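Local coordinates for caltubin, EF-hand (PDB 6VAN), which probably binds calcium through its EF-hands, whose loops hold strontium ions in this crystal, at residues 23-35 against 40-52. Numbering follows the deposited sequence. Where two conformers were deposited one is given.
With SR (strontium ion), chain G; SR (strontium ion), chain C.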
# COMPACT_ATOMS: atom_id res chain seq x y z
N GLN A 23 -15.47 -3.60 -9.71
CA GLN A 23 -14.72 -4.68 -9.02
C GLN A 23 -13.23 -4.64 -9.41
O GLN A 23 -12.91 -4.37 -10.62
CB GLN A 23 -15.27 -6.06 -9.40
CG GLN A 23 -16.73 -6.26 -9.01
CD GLN A 23 -17.04 -7.73 -8.81
OE1 GLN A 23 -16.53 -8.59 -9.52
NE2 GLN A 23 -17.88 -8.01 -7.83
N SER A 24 -12.37 -4.87 -8.42
CA SER A 24 -10.94 -5.19 -8.63
C SER A 24 -10.77 -6.68 -8.37
O SER A 24 -10.88 -7.13 -7.22
CB SER A 24 -10.04 -4.34 -7.78
OG SER A 24 -8.70 -4.44 -8.24
N THR A 25 -10.66 -7.43 -9.48
CA THR A 25 -10.46 -8.88 -9.49
C THR A 25 -8.96 -9.16 -9.34
O THR A 25 -8.16 -8.21 -9.41
CB THR A 25 -11.01 -9.52 -10.78
OG1 THR A 25 -10.31 -8.98 -11.90
CG2 THR A 25 -12.49 -9.27 -10.96
N PHE A 26 -8.63 -10.43 -9.15
CA PHE A 26 -7.27 -10.94 -8.83
C PHE A 26 -6.19 -10.29 -9.69
O PHE A 26 -5.25 -9.68 -9.15
CB PHE A 26 -7.22 -12.46 -9.01
CG PHE A 26 -5.93 -13.04 -8.53
CD1 PHE A 26 -5.76 -13.35 -7.19
CD2 PHE A 26 -4.87 -13.23 -9.39
CE1 PHE A 26 -4.55 -13.86 -6.73
CE2 PHE A 26 -3.66 -13.74 -8.93
CZ PHE A 26 -3.51 -14.05 -7.60
N ASP A 27 -6.28 -10.43 -11.01
CA ASP A 27 -5.23 -9.99 -11.97
C ASP A 27 -5.09 -8.46 -11.92
O ASP A 27 -4.00 -7.95 -12.21
CB ASP A 27 -5.52 -10.50 -13.38
CG ASP A 27 -5.17 -11.97 -13.55
OD1 ASP A 27 -3.99 -12.33 -13.29
OD2 ASP A 27 -6.08 -12.75 -13.90
N GLU A 28 -6.15 -7.76 -11.52
CA GLU A 28 -6.14 -6.29 -11.43
C GLU A 28 -5.38 -5.88 -10.17
O GLU A 28 -4.51 -4.98 -10.29
CB GLU A 28 -7.56 -5.78 -11.37
CG GLU A 28 -8.38 -6.27 -12.53
CD GLU A 28 -9.80 -5.77 -12.45
OE1 GLU A 28 -10.69 -6.58 -12.02
OE2 GLU A 28 -10.01 -4.62 -12.78
N VAL A 29 -5.65 -6.56 -9.06
CA VAL A 29 -4.94 -6.28 -7.77
C VAL A 29 -3.48 -6.67 -7.99
O VAL A 29 -2.61 -5.92 -7.58
CB VAL A 29 -5.58 -6.99 -6.57
CG1 VAL A 29 -4.78 -6.79 -5.29
CG2 VAL A 29 -7.03 -6.52 -6.37
N LYS A 30 -3.22 -7.78 -8.67
CA LYS A 30 -1.83 -8.27 -8.93
C LYS A 30 -1.06 -7.25 -9.77
O LYS A 30 0.05 -6.92 -9.36
CB LYS A 30 -1.86 -9.64 -9.61
CG LYS A 30 -0.52 -10.33 -9.61
CD LYS A 30 -0.61 -11.78 -9.94
CE LYS A 30 0.74 -12.45 -10.00
NZ LYS A 30 0.59 -13.86 -10.43
N ASN A 31 -1.63 -6.76 -10.86
CA ASN A 31 -1.00 -5.74 -11.74
C ASN A 31 -0.74 -4.46 -10.94
O ASN A 31 0.30 -3.83 -11.16
CB ASN A 31 -1.82 -5.56 -13.01
CG ASN A 31 -1.54 -6.66 -14.02
OD1 ASN A 31 -0.82 -7.62 -13.72
ND2 ASN A 31 -2.09 -6.52 -15.21
N TYR A 32 -1.63 -4.14 -10.00
CA TYR A 32 -1.46 -3.02 -9.05
C TYR A 32 -0.20 -3.24 -8.19
O TYR A 32 0.74 -2.43 -8.25
CB TYR A 32 -2.73 -2.86 -8.22
CG TYR A 32 -2.55 -1.97 -7.02
CD1 TYR A 32 -2.31 -0.63 -7.19
CD2 TYR A 32 -2.62 -2.48 -5.74
CE1 TYR A 32 -2.16 0.21 -6.09
CE2 TYR A 32 -2.46 -1.67 -4.63
CZ TYR A 32 -2.21 -0.32 -4.82
OH TYR A 32 -2.06 0.50 -3.74
N ILE A 33 -0.16 -4.33 -7.43
CA ILE A 33 0.97 -4.59 -6.49
C ILE A 33 2.26 -4.83 -7.28
O ILE A 33 3.33 -4.45 -6.78
CB ILE A 33 0.65 -5.74 -5.52
CG1 ILE A 33 -0.56 -5.39 -4.64
CG2 ILE A 33 1.87 -6.10 -4.70
CD1 ILE A 33 -1.01 -6.51 -3.75
N ARG A 34 2.18 -5.40 -8.48
CA ARG A 34 3.38 -5.74 -9.29
C ARG A 34 4.17 -4.48 -9.65
O ARG A 34 5.39 -4.62 -9.85
CB ARG A 34 3.00 -6.46 -10.57
CG ARG A 34 3.13 -7.97 -10.47
CD ARG A 34 2.87 -8.64 -11.82
NE ARG A 34 3.18 -10.07 -11.80
CZ ARG A 34 2.85 -10.94 -12.75
NH1 ARG A 34 2.18 -10.53 -13.82
NH2 ARG A 34 3.17 -12.22 -12.62
N ARG A 35 3.51 -3.32 -9.76
CA ARG A 35 4.18 -2.03 -10.04
C ARG A 35 5.34 -1.87 -9.05
O ARG A 35 6.41 -1.47 -9.51
CB ARG A 35 3.20 -0.86 -9.95
CG ARG A 35 2.26 -0.75 -11.15
CD ARG A 35 0.98 0.04 -10.88
NE ARG A 35 1.16 1.30 -10.14
CZ ARG A 35 0.91 1.48 -8.83
NH1 ARG A 35 0.47 0.49 -8.07
NH2 ARG A 35 1.11 2.67 -8.28
N VAL A 40 5.67 -10.25 -6.48
CA VAL A 40 4.61 -10.53 -5.48
C VAL A 40 3.98 -11.90 -5.79
O VAL A 40 3.71 -12.20 -6.99
CB VAL A 40 3.54 -9.42 -5.41
CG1 VAL A 40 2.79 -9.23 -6.72
CG2 VAL A 40 2.58 -9.66 -4.26
N THR A 41 3.74 -12.68 -4.75
CA THR A 41 3.13 -14.01 -4.85
C THR A 41 1.63 -13.88 -5.01
O THR A 41 1.02 -12.87 -4.55
CB THR A 41 3.43 -14.86 -3.62
OG1 THR A 41 2.78 -14.29 -2.50
CG2 THR A 41 4.91 -14.99 -3.35
N ASP A 42 1.03 -14.88 -5.65
CA ASP A 42 -0.43 -14.99 -5.81
C ASP A 42 -1.10 -15.00 -4.44
O ASP A 42 -2.16 -14.38 -4.31
CB ASP A 42 -0.77 -16.23 -6.64
CG ASP A 42 -0.59 -16.01 -8.14
OD1 ASP A 42 0.19 -15.09 -8.52
OD2 ASP A 42 -1.26 -16.72 -8.92
N GLN A 43 -0.51 -15.65 -3.43
CA GLN A 43 -1.12 -15.75 -2.08
C GLN A 43 -1.11 -14.38 -1.38
O GLN A 43 -2.07 -14.07 -0.65
CB GLN A 43 -0.40 -16.76 -1.21
CG GLN A 43 -0.98 -16.85 0.20
N THR A 44 -0.05 -13.58 -1.54
CA THR A 44 -0.04 -12.21 -0.97
C THR A 44 -1.25 -11.44 -1.54
O THR A 44 -1.93 -10.74 -0.74
CB THR A 44 1.29 -11.49 -1.20
OG1 THR A 44 2.24 -12.13 -0.37
CG2 THR A 44 1.19 -10.01 -0.88
N VAL A 45 -1.41 -11.50 -2.87
CA VAL A 45 -2.50 -10.81 -3.61
C VAL A 45 -3.83 -11.27 -3.03
O VAL A 45 -4.68 -10.42 -2.80
CB VAL A 45 -2.42 -11.03 -5.13
CG1 VAL A 45 -3.66 -10.50 -5.85
CG2 VAL A 45 -1.14 -10.42 -5.72
N ALA A 46 -3.99 -12.57 -2.76
CA ALA A 46 -5.25 -13.14 -2.24
C ALA A 46 -5.56 -12.59 -0.85
O ALA A 46 -6.73 -12.25 -0.61
CB ALA A 46 -5.17 -14.66 -2.28
N ALA A 47 -4.56 -12.45 0.04
CA ALA A 47 -4.72 -12.00 1.44
C ALA A 47 -5.11 -10.50 1.49
O ALA A 47 -5.87 -10.10 2.41
CB ALA A 47 -3.43 -12.21 2.19
N PHE A 48 -4.54 -9.73 0.57
CA PHE A 48 -4.85 -8.29 0.37
C PHE A 48 -6.35 -8.16 0.07
O PHE A 48 -7.06 -7.35 0.72
CB PHE A 48 -3.99 -7.73 -0.75
CG PHE A 48 -4.12 -6.24 -0.93
CD1 PHE A 48 -5.11 -5.70 -1.73
CD2 PHE A 48 -3.24 -5.37 -0.28
CE1 PHE A 48 -5.23 -4.33 -1.90
CE2 PHE A 48 -3.37 -4.00 -0.45
CZ PHE A 48 -4.35 -3.49 -1.26
N ILE A 49 -6.83 -8.96 -0.88
CA ILE A 49 -8.26 -8.97 -1.26
C ILE A 49 -9.10 -9.41 -0.05
O ILE A 49 -10.11 -8.74 0.24
CB ILE A 49 -8.49 -9.82 -2.54
CG1 ILE A 49 -7.84 -9.18 -3.77
CG2 ILE A 49 -9.99 -10.07 -2.74
CD1 ILE A 49 -7.84 -10.02 -5.05
N SER A 50 -8.70 -10.47 0.68
CA SER A 50 -9.49 -11.08 1.78
C SER A 50 -9.73 -10.09 2.93
O SER A 50 -10.82 -10.11 3.49
CB SER A 50 -8.85 -12.36 2.29
OG SER A 50 -9.46 -12.79 3.50
N ARG A 51 -8.76 -9.23 3.27
CA ARG A 51 -8.95 -8.27 4.38
C ARG A 51 -10.08 -7.27 4.03
O ARG A 51 -10.68 -6.70 4.98
CB ARG A 51 -7.65 -7.54 4.73
CG ARG A 51 -6.83 -8.27 5.79
CD ARG A 51 -5.41 -7.75 5.91
NE ARG A 51 -5.37 -6.32 5.76
CZ ARG A 51 -5.78 -5.44 6.68
NH1 ARG A 51 -5.71 -4.15 6.42
NH2 ARG A 51 -6.24 -5.85 7.85
N ARG A 52 -10.31 -7.05 2.73
CA ARG A 52 -11.27 -6.03 2.22
C ARG A 52 -12.60 -6.69 1.78
O ARG A 52 -13.58 -5.97 1.65
CB ARG A 52 -10.58 -5.28 1.09
CG ARG A 52 -9.42 -4.42 1.59
CD ARG A 52 -8.50 -4.02 0.47
NE ARG A 52 -7.44 -3.16 0.98
CZ ARG A 52 -6.35 -3.58 1.61
NH1 ARG A 52 -6.10 -4.86 1.79
NH2 ARG A 52 -5.48 -2.69 2.05
SR SR G . 4.87 -11.44 -1.81
SR SR C . -12.55 -4.92 -12.88
O HOH W 1 4.37 -11.30 -9.47
O HOH W 2 -13.89 -7.20 -12.87
O HOH W 3 6.10 -13.35 0.06
O HOH W 4 7.43 -12.36 -1.73
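V45 drops as a knob between F26, V29, K30 and I33, and the two helices, 26-34 and 42-52, cross around it at 110°. Its CG1 lies over one face of the F26 ring, 3.9 Å from the ring centroid in a CH-pi contact, while CG2 rests on the CA and CG of K30. The F26 ring reaches this position because CG is anti to the backbone N (chi1 -173°), and its far edge meets the first turn of helix 42-52: CE1 comes within 3.4 Å of D42 O. Were F26 reduced to alanine, V45 CG1 would probably lose its aromatic cover and a gap would be likely to open beside D42. Beyond the ring, K30 runs fully extended to a salt bridge with D42 whose modelled NZ to OD1 separation is too short to be trusted in detail. Deeper in, V29 splits its two methyls: CG1 packs 3.7 Å from F48 CD1 and CG2 lies against I49 CG1. I33 CD1 sits above one face of the F48 ring, whose opposite face carries R52 NH1 over its centre; that same nitrogen bonds to F48 O at 2.9 Å. Just ahead of helix 42-52, I33 CG2 meets V40 CG2 at 3.7 Å. E28 binds strontium with Q23 O, D17 and D21, marking helix 26-34 as the exiting helix of one EF-hand; helix 42-52 enters the next, whose site begins at D53, as in paired EF-hand domains.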